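Local atomic coordinates of transcriptional regulator, LYSR family (PDB entry 4AB5), a protein that probably controls transcription of methionine-biosynthesis genes as a MetR-like LysR-family regulator, this chain being its regulatory domain without the DNA-binding part. Residues G84-W98 against K167-G179. Numbering follows the deposited sequence.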
ATOM      1  N   GLY B  84      11.435  12.290 -11.178  1.00 39.02           N
ATOM      2  CA  GLY B  84      12.512  11.557 -10.540  1.00 37.45           C
ATOM      3  C   GLY B  84      12.673  12.086  -9.130  1.00 40.16           C
ATOM      4  O   GLY B  84      12.605  13.298  -8.914  1.00 38.91           O
ATOM      5  N   ILE B  85      12.819  11.185  -8.150  1.00 36.32           N
ATOM      6  CA  ILE B  85      13.019  11.571  -6.755  1.00 34.88           C
ATOM      7  C   ILE B  85      14.322  11.050  -6.206  1.00 34.67           C
ATOM      8  O   ILE B  85      14.696   9.904  -6.468  1.00 32.75           O
ATOM      9  CB  ILE B  85      11.811  11.278  -5.814  1.00 38.20           C
ATOM     10  CG1 ILE B  85      11.435   9.769  -5.764  1.00 38.66           C
ATOM     11  CG2 ILE B  85      10.614  12.158  -6.180  1.00 39.26           C
ATOM     12  CD1 ILE B  85      10.707   9.303  -4.483  1.00 41.67           C
ATOM     13  N   CYS B  86      15.026  11.907  -5.468  1.00 30.96           N
ATOM     14  CA  CYS B  86      16.278  11.594  -4.774  1.00 30.65           C
ATOM     15  C   CYS B  86      16.286  12.333  -3.429  1.00 35.06           C
ATOM     16  O   CYS B  86      15.450  13.208  -3.211  1.00 35.15           O
ATOM     17  CB  CYS B  86      17.503  11.930  -5.627  1.00 31.71           C
ATOM     18  SG  CYS B  86      17.816  13.702  -5.828  1.00 36.50           S
ATOM     19  N   ALA B  87      17.197  11.975  -2.522  1.00 32.60           N
ATOM     20  CA  ALA B  87      17.314  12.643  -1.226  1.00 32.47           C
ATOM     21  C   ALA B  87      17.885  14.050  -1.468  1.00 38.57           C
ATOM     22  O   ALA B  87      18.618  14.225  -2.447  1.00 38.35           O
ATOM     23  CB  ALA B  87      18.236  11.854  -0.309  1.00 32.51           C
ATOM     24  N   PRO B  88      17.571  15.073  -0.630  1.00 36.09           N
ATOM     25  CA  PRO B  88      18.118  16.424  -0.878  1.00 37.10           C
ATOM     26  C   PRO B  88      19.650  16.513  -0.984  1.00 43.05           C
ATOM     27  O   PRO B  88      20.155  17.377  -1.690  1.00 43.08           O
ATOM     28  CB  PRO B  88      17.578  17.239   0.299  1.00 38.52           C
ATOM     29  CG  PRO B  88      16.354  16.509   0.730  1.00 41.79           C
ATOM     30  CD  PRO B  88      16.703  15.068   0.566  1.00 36.78           C
ATOM     31  N   ASP B  89      20.371  15.582  -0.306  1.00 41.30           N
ATOM     32  CA  ASP B  89      21.834  15.431  -0.233  1.00 41.63           C
ATOM     33  C   ASP B  89      22.430  14.835  -1.503  1.00 43.74           C
ATOM     34  O   ASP B  89      23.496  15.276  -1.932  1.00 45.38           O
ATOM     35  CB  ASP B  89      22.222  14.510   0.950  1.00 43.89           C
ATOM     36  CG  ASP B  89      22.298  15.156   2.316  1.00 67.94           C
ATOM     37  OD1 ASP B  89      22.362  16.410   2.386  1.00 70.91           O
ATOM     38  OD2 ASP B  89      22.347  14.410   3.319  1.00 79.69           O
ATOM     39  N   HIS B  90      21.791  13.775  -2.042  1.00 36.90           N
ATOM     40  CA  HIS B  90      22.171  13.021  -3.245  1.00 35.61           C
ATOM     41  C   HIS B  90      22.807  13.876  -4.364  1.00 40.40           C
ATOM     42  O   HIS B  90      22.272  14.938  -4.677  1.00 39.72           O
ATOM     43  CB  HIS B  90      20.941  12.244  -3.798  1.00 35.04           C
ATOM     44  CG  HIS B  90      21.286  11.139  -4.758  1.00 37.70           C
ATOM     45  ND1 HIS B  90      21.218   9.807  -4.380  1.00 38.56           N
ATOM     46  CD2 HIS B  90      21.704  11.203  -6.044  1.00 38.56           C
ATOM     47  CE1 HIS B  90      21.605   9.112  -5.440  1.00 37.27           C
ATOM     48  NE2 HIS B  90      21.914   9.912  -6.461  1.00 38.00           N
ATOM     49  N   PRO B  91      23.914  13.397  -5.001  1.00 38.04           N
ATOM     50  CA  PRO B  91      24.534  14.151  -6.108  1.00 39.07           C
ATOM     51  C   PRO B  91      23.599  14.559  -7.253  1.00 43.24           C
ATOM     52  O   PRO B  91      23.790  15.628  -7.834  1.00 43.33           O
ATOM     53  CB  PRO B  91      25.620  13.193  -6.606  1.00 41.23           C
ATOM     54  CG  PRO B  91      25.982  12.401  -5.397  1.00 44.79           C
ATOM     55  CD  PRO B  91      24.681  12.166  -4.713  1.00 39.45           C
ATOM     56  N   LEU B  92      22.580  13.730  -7.559  1.00 39.16           N
ATOM     57  CA  LEU B  92      21.613  14.004  -8.629  1.00 39.06           C
ATOM     58  C   LEU B  92      20.719  15.222  -8.397  1.00 43.25           C
ATOM     59  O   LEU B  92      20.124  15.721  -9.355  1.00 44.06           O
ATOM     60  CB  LEU B  92      20.773  12.772  -8.988  1.00 38.36           C
ATOM     61  CG  LEU B  92      21.475  11.641  -9.739  1.00 42.73           C
ATOM     62  CD1 LEU B  92      20.604  10.406  -9.755  1.00 42.44           C
ATOM     63  CD2 LEU B  92      21.841  12.052 -11.168  1.00 44.78           C
ATOM     64  N   ALA B  93      20.662  15.734  -7.153  1.00 39.48           N
ATOM     65  CA  ALA B  93      19.891  16.936  -6.827  1.00 40.27           C
ATOM     66  C   ALA B  93      20.535  18.165  -7.488  1.00 48.71           C
ATOM     67  O   ALA B  93      19.857  19.169  -7.701  1.00 50.89           O
ATOM     68  CB  ALA B  93      19.806  17.122  -5.317  1.00 40.03           C
ATOM     69  N   ALA B  94      21.827  18.060  -7.852  1.00 45.77           N
ATOM     70  CA  ALA B  94      22.592  19.100  -8.536  1.00 47.25           C
ATOM     71  C   ALA B  94      22.151  19.292  -9.997  1.00 52.44           C
ATOM     72  O   ALA B  94      22.378  20.363 -10.561  1.00 54.06           O
ATOM     73  CB  ALA B  94      24.074  18.769  -8.483  1.00 48.20           C
ATOM     74  N   LYS B  95      21.548  18.252 -10.611  1.00 47.53           N
ATOM     75  CA  LYS B  95      21.057  18.286 -11.987  1.00 47.94           C
ATOM     76  C   LYS B  95      19.567  18.610 -11.995  1.00 52.57           C
ATOM     77  O   LYS B  95      18.798  17.958 -11.288  1.00 51.48           O
ATOM     78  CB  LYS B  95      21.288  16.938 -12.692  1.00 49.81           C
ATOM     79  CG  LYS B  95      22.747  16.596 -12.960  1.00 59.65           C
ATOM     80  CD  LYS B  95      22.905  15.468 -13.987  1.00 70.31           C
ATOM     81  CE  LYS B  95      22.981  15.979 -15.409  1.00 82.32           C
ATOM     82  NZ  LYS B  95      23.317  14.905 -16.378  1.00 86.85           N
ATOM     83  N   ASN B  96      19.155  19.606 -12.799  1.00 50.51           N
ATOM     84  CA  ASN B  96      17.740  19.982 -12.940  1.00 50.55           C
ATOM     85  C   ASN B  96      16.990  18.930 -13.753  1.00 53.34           C
ATOM     86  O   ASN B  96      15.838  18.627 -13.454  1.00 53.53           O
ATOM     87  CB  ASN B  96      17.593  21.354 -13.608  1.00 54.57           C
ATOM     88  CG  ASN B  96      17.656  22.555 -12.678  1.00 84.16           C
ATOM     89  OD1 ASN B  96      17.791  23.696 -13.129  1.00 84.93           O
ATOM     90  ND2 ASN B  96      17.526  22.351 -11.373  1.00 71.55           N
ATOM     91  N   VAL B  97      17.654  18.372 -14.773  1.00 48.63           N
ATOM     92  CA  VAL B  97      17.104  17.352 -15.663  1.00 47.57           C
ATOM     93  C   VAL B  97      17.986  16.090 -15.599  1.00 49.26           C
ATOM     94  O   VAL B  97      19.208  16.194 -15.717  1.00 50.39           O
ATOM     95  CB  VAL B  97      16.965  17.896 -17.117  1.00 52.28           C
ATOM     96  CG1 VAL B  97      16.450  16.824 -18.068  1.00 51.97           C
ATOM     97  CG2 VAL B  97      16.068  19.129 -17.170  1.00 52.65           C
ATOM     98  N   TRP B  98      17.368  14.906 -15.432  1.00 41.96           N
ATOM     99  CA  TRP B  98      18.087  13.633 -15.413  1.00 40.05           C
ATOM    100  C   TRP B  98      17.990  12.956 -16.774  1.00 45.54           C
ATOM    101  O   TRP B  98      16.883  12.676 -17.248  1.00 46.58           O
ATOM    102  CB  TRP B  98      17.544  12.692 -14.324  1.00 36.72           C
ATOM    103  CG  TRP B  98      17.664  13.195 -12.913  1.00 36.25           C
ATOM    104  CD1 TRP B  98      18.325  14.309 -12.485  1.00 39.33           C
ATOM    105  CD2 TRP B  98      17.129  12.570 -11.737  1.00 34.57           C
ATOM    106  NE1 TRP B  98      18.227  14.424 -11.119  1.00 37.54           N
ATOM    107  CE2 TRP B  98      17.510  13.362 -10.632  1.00 37.93           C
ATOM    108  CE3 TRP B  98      16.376  11.405 -11.508  1.00 34.87           C
ATOM    109  CZ2 TRP B  98      17.126  13.053  -9.320  1.00 35.91           C
ATOM    110  CZ3 TRP B  98      16.029  11.080 -10.203  1.00 35.00           C
ATOM    111  CH2 TRP B  98      16.397  11.900  -9.130  1.00 35.05           C
ATOM    112  N   LYS B 167       7.476  17.753   3.493  1.00 49.92           N
ATOM    113  CA  LYS B 167       8.099  17.150   4.674  1.00 47.85           C
ATOM    114  C   LYS B 167       9.641  17.121   4.591  1.00 50.04           C
ATOM    115  O   LYS B 167      10.302  16.766   5.569  1.00 50.33           O
ATOM    116  CB  LYS B 167       7.513  15.748   4.938  1.00 48.99           C
ATOM    117  CG  LYS B 167       5.981  15.716   4.949  1.00 60.09           C
ATOM    118  CD  LYS B 167       5.412  14.463   5.585  1.00 65.11           C
ATOM    119  CE  LYS B 167       3.931  14.320   5.325  1.00 72.65           C
ATOM    120  NZ  LYS B 167       3.649  13.695   4.006  1.00 77.80           N
ATOM    121  N   GLY B 168      10.187  17.500   3.436  1.00 44.58           N
ATOM    122  CA  GLY B 168      11.624  17.560   3.186  1.00 43.68           C
ATOM    123  C   GLY B 168      12.326  16.232   2.958  1.00 45.57           C
ATOM    124  O   GLY B 168      13.562  16.190   2.902  1.00 44.75           O
ATOM    125  N   TYR B 169      11.553  15.140   2.800  1.00 40.32           N
ATOM    126  CA  TYR B 169      12.096  13.797   2.587  1.00 38.68           C
ATOM    127  C   TYR B 169      12.891  13.689   1.281  1.00 40.58           C
ATOM    128  O   TYR B 169      13.992  13.145   1.265  1.00 39.43           O
ATOM    129  CB  TYR B 169      10.968  12.730   2.583  1.00 39.10           C
ATOM    130  CG  TYR B 169      10.124  12.631   3.836  1.00 39.59           C
ATOM    131  CD1 TYR B 169      10.666  12.893   5.091  1.00 41.35           C
ATOM    132  CD2 TYR B 169       8.809  12.180   3.779  1.00 39.83           C
ATOM    133  CE1 TYR B 169       9.905  12.772   6.248  1.00 42.37           C
ATOM    134  CE2 TYR B 169       8.042  12.042   4.932  1.00 40.42           C
ATOM    135  CZ  TYR B 169       8.595  12.333   6.167  1.00 47.57           C
ATOM    136  OH  TYR B 169       7.847  12.209   7.315  1.00 46.69           O
ATOM    137  N   VAL B 170      12.306  14.174   0.183  1.00 35.84           N
ATOM    138  CA  VAL B 170      12.882  14.072  -1.153  1.00 34.43           C
ATOM    139  C   VAL B 170      12.805  15.405  -1.904  1.00 37.18           C
ATOM    140  O   VAL B 170      12.137  16.346  -1.462  1.00 36.53           O
ATOM    141  CB  VAL B 170      12.181  12.930  -1.973  1.00 37.21           C
ATOM    142  CG1 VAL B 170      12.449  11.550  -1.381  1.00 36.11           C
ATOM    143  CG2 VAL B 170      10.672  13.174  -2.130  1.00 36.76           C
ATOM    144  N   VAL B 171      13.491  15.463  -3.052  1.00 32.37           N
ATOM    145  CA  VAL B 171      13.455  16.574  -4.002  1.00 31.44           C
ATOM    146  C   VAL B 171      13.027  15.940  -5.314  1.00 35.31           C
ATOM    147  O   VAL B 171      13.241  14.736  -5.500  1.00 33.90           O
ATOM    148  CB  VAL B 171      14.773  17.394  -4.114  1.00 34.36           C
ATOM    149  CG1 VAL B 171      15.100  18.111  -2.807  1.00 33.71           C
ATOM    150  CG2 VAL B 171      15.951  16.544  -4.573  1.00 33.61           C
ATOM    151  N   HIS B 172      12.373  16.700  -6.189  1.00 33.02           N
ATOM    152  CA  HIS B 172      11.938  16.136  -7.461  1.00 33.09           C
ATOM    153  C   HIS B 172      12.654  16.776  -8.620  1.00 36.70           C
ATOM    154  O   HIS B 172      12.988  17.969  -8.561  1.00 36.71           O
ATOM    155  CB  HIS B 172      10.404  16.129  -7.619  1.00 34.29           C
ATOM    156  CG  HIS B 172       9.806  17.455  -7.960  1.00 39.15           C
ATOM    157  ND1 HIS B 172       9.318  17.717  -9.233  1.00 42.25           N
ATOM    158  CD2 HIS B 172       9.613  18.546  -7.181  1.00 40.87           C
ATOM    159  CE1 HIS B 172       8.860  18.958  -9.187  1.00 42.42           C
ATOM    160  NE2 HIS B 172       9.004  19.492  -7.969  1.00 42.11           N
ATOM    161  N   ARG B 173      12.946  15.967  -9.653  1.00 32.89           N
ATOM    162  CA  ARG B 173      13.659  16.413 -10.850  1.00 33.23           C
ATOM    163  C   ARG B 173      13.014  15.874 -12.111  1.00 37.20           C
ATOM    164  O   ARG B 173      12.415  14.795 -12.100  1.00 35.45           O
ATOM    165  CB  ARG B 173      15.153  16.016 -10.806  1.00 30.87           C
ATOM    166  CG  ARG B 173      15.953  16.575  -9.627  1.00 35.32           C
ATOM    167  CD  ARG B 173      16.098  18.076  -9.706  1.00 37.56           C
ATOM    168  NE  ARG B 173      16.951  18.619  -8.655  1.00 39.96           N
ATOM    169  CZ  ARG B 173      16.502  19.168  -7.532  1.00 48.33           C
ATOM    170  NH1 ARG B 173      15.200  19.212  -7.282  1.00 33.99           N
ATOM    171  NH2 ARG B 173      17.351  19.672  -6.649  1.00 33.12           N
ATOM    172  N   GLN B 174      13.172  16.625 -13.211  1.00 35.18           N
ATOM    173  CA  GLN B 174      12.643  16.266 -14.516  1.00 35.14           C
ATOM    174  C   GLN B 174      13.412  15.082 -15.103  1.00 40.77           C
ATOM    175  O   GLN B 174      14.641  15.094 -15.118  1.00 40.52           O
ATOM    176  CB  GLN B 174      12.695  17.480 -15.445  1.00 37.22           C
ATOM    177  CG  GLN B 174      12.098  17.223 -16.811  1.00 45.41           C
ATOM    178  CD  GLN B 174      11.899  18.493 -17.571  1.00 65.02           C
ATOM    179  OE1 GLN B 174      12.839  19.158 -18.000  1.00 62.83           O
ATOM    180  NE2 GLN B 174      10.652  18.832 -17.773  1.00 59.51           N
ATOM    181  N   ILE B 175      12.684  14.060 -15.573  1.00 38.74           N
ATOM    182  CA  ILE B 175      13.278  12.885 -16.208  1.00 38.69           C
ATOM    183  C   ILE B 175      13.287  13.172 -17.705  1.00 45.13           C
ATOM    184  O   ILE B 175      12.217  13.171 -18.319  1.00 44.49           O
ATOM    185  CB  ILE B 175      12.506  11.571 -15.885  1.00 40.11           C
ATOM    186  CG1 ILE B 175      12.620  11.204 -14.401  1.00 38.56           C
ATOM    187  CG2 ILE B 175      12.979  10.409 -16.792  1.00 40.05           C
ATOM    188  CD1 ILE B 175      11.607  10.165 -13.940  1.00 42.38           C
ATOM    189  N   THR B 176      14.487  13.429 -18.290  1.00 43.97           N
ATOM    190  CA  THR B 176      14.661  13.687 -19.730  1.00 46.21           C
ATOM    191  C   THR B 176      14.311  15.139 -20.128  1.00 53.50           C
ATOM    192  O   THR B 176      13.490  15.781 -19.464  1.00 53.58           O
ATOM    193  CB  THR B 176      14.027  12.518 -20.550  1.00 47.75           C
ATOM    194  OG1 THR B 176      15.028  11.552 -20.854  1.00 44.97           O
ATOM    195  CG2 THR B 176      13.238  12.954 -21.780  1.00 44.59           C
ATOM    196  N   ALA B 177      14.977  15.665 -21.174  1.00 51.91           N
ATOM    197  CA  ALA B 177      14.753  17.021 -21.690  1.00 53.82           C
ATOM    198  C   ALA B 177      13.283  17.239 -22.122  1.00 60.59           C
ATOM    199  O   ALA B 177      12.728  18.323 -21.908  1.00 60.93           O
ATOM    200  CB  ALA B 177      15.694  17.298 -22.851  1.00 56.25           C
ATOM    201  N   ASP B 178      12.656  16.186 -22.692  1.00 57.87           N
ATOM    202  CA  ASP B 178      11.259  16.157 -23.130  1.00 58.06           C
ATOM    203  C   ASP B 178      10.294  15.857 -21.969  1.00 59.55           C
ATOM    204  O   ASP B 178       9.090  16.070 -22.100  1.00 60.07           O
ATOM    205  CB  ASP B 178      11.081  15.095 -24.231  1.00 61.00           C
ATOM    206  CG  ASP B 178      11.865  15.336 -25.515  1.00 75.76           C
ATOM    207  OD1 ASP B 178      12.426  16.447 -25.676  1.00 77.99           O
ATOM    208  OD2 ASP B 178      11.898  14.420 -26.370  1.00 81.23           O
ATOM    209  N   GLY B 179      10.832  15.356 -20.856  1.00 53.58           N
ATOM    210  CA  GLY B 179      10.057  14.958 -19.689  1.00 50.95           C
ATOM    211  C   GLY B 179       9.489  13.557 -19.853  1.00 53.02           C
ATOM    212  O   GLY B 179       9.646  12.940 -20.915  1.00 53.77           O
TER
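Arg173 reaches Ala93, in the loop that joins strands 72-86 and 97-98, and its guanidinium ties that loop to strand 171-189. Arg173 NH2 and NE both donate to Ala93 O, at 2.8 and 3.1 Å. The NH2 bond uses a lone pair of Ala93 O, and the carbonyl oxygen sits in the guanidinium plane. The third nitrogen, Arg173 NH1, turns back to its own strand and donates to His172 O at 2.8 Å. Every guanidinium nitrogen thus has a backbone acceptor. The bend at chi2 (-67°) turns CD of Arg173 away from its strand, toward Lys95 O and the loop, and Val171 CG2 packs on one face of the guanidinium.

The aliphatic part of Arg173 serves Trp98. Arg173 CB lies over the five-membered ring of Trp98, 3.7 Å from its centroid, a CH-pi contact. Leu92 CB covers the opposite face. Trp98 NE1 donates to Leu92 O at 2.9 Å, while Lys95 N reaches the same oxygen from the other side of its plane.

The backbone bonds run in two directions. Gly84 and Arg173 form an antiparallel hydrogen-bonded pair, with reciprocal N-to-O bonds. Val171 N donates to Cys86 O at 3.0 Å, and the return bond from Cys86 N is weak. After the loop the direction reverses: Gln174 N makes a weak bond to Asn96 O, Trp98 N donates to Gln174 O at 2.8 Å, and Thr176 N to Trp98 O at 2.7 Å.

Cys86 SG touches Val171 CG2. On the opposite face of the sheet, Ile85 CG2 meets Val170 CG2, and Val147 of helix 140-148 packs on both residues. Strand 171-175 pairs with both ends of one connection, antiparallel to 84-86 and parallel to 97-98. This is part of the mixed sheet of the LysR substrate-binding domain, which has the type 2 periplasmic-binding-protein fold.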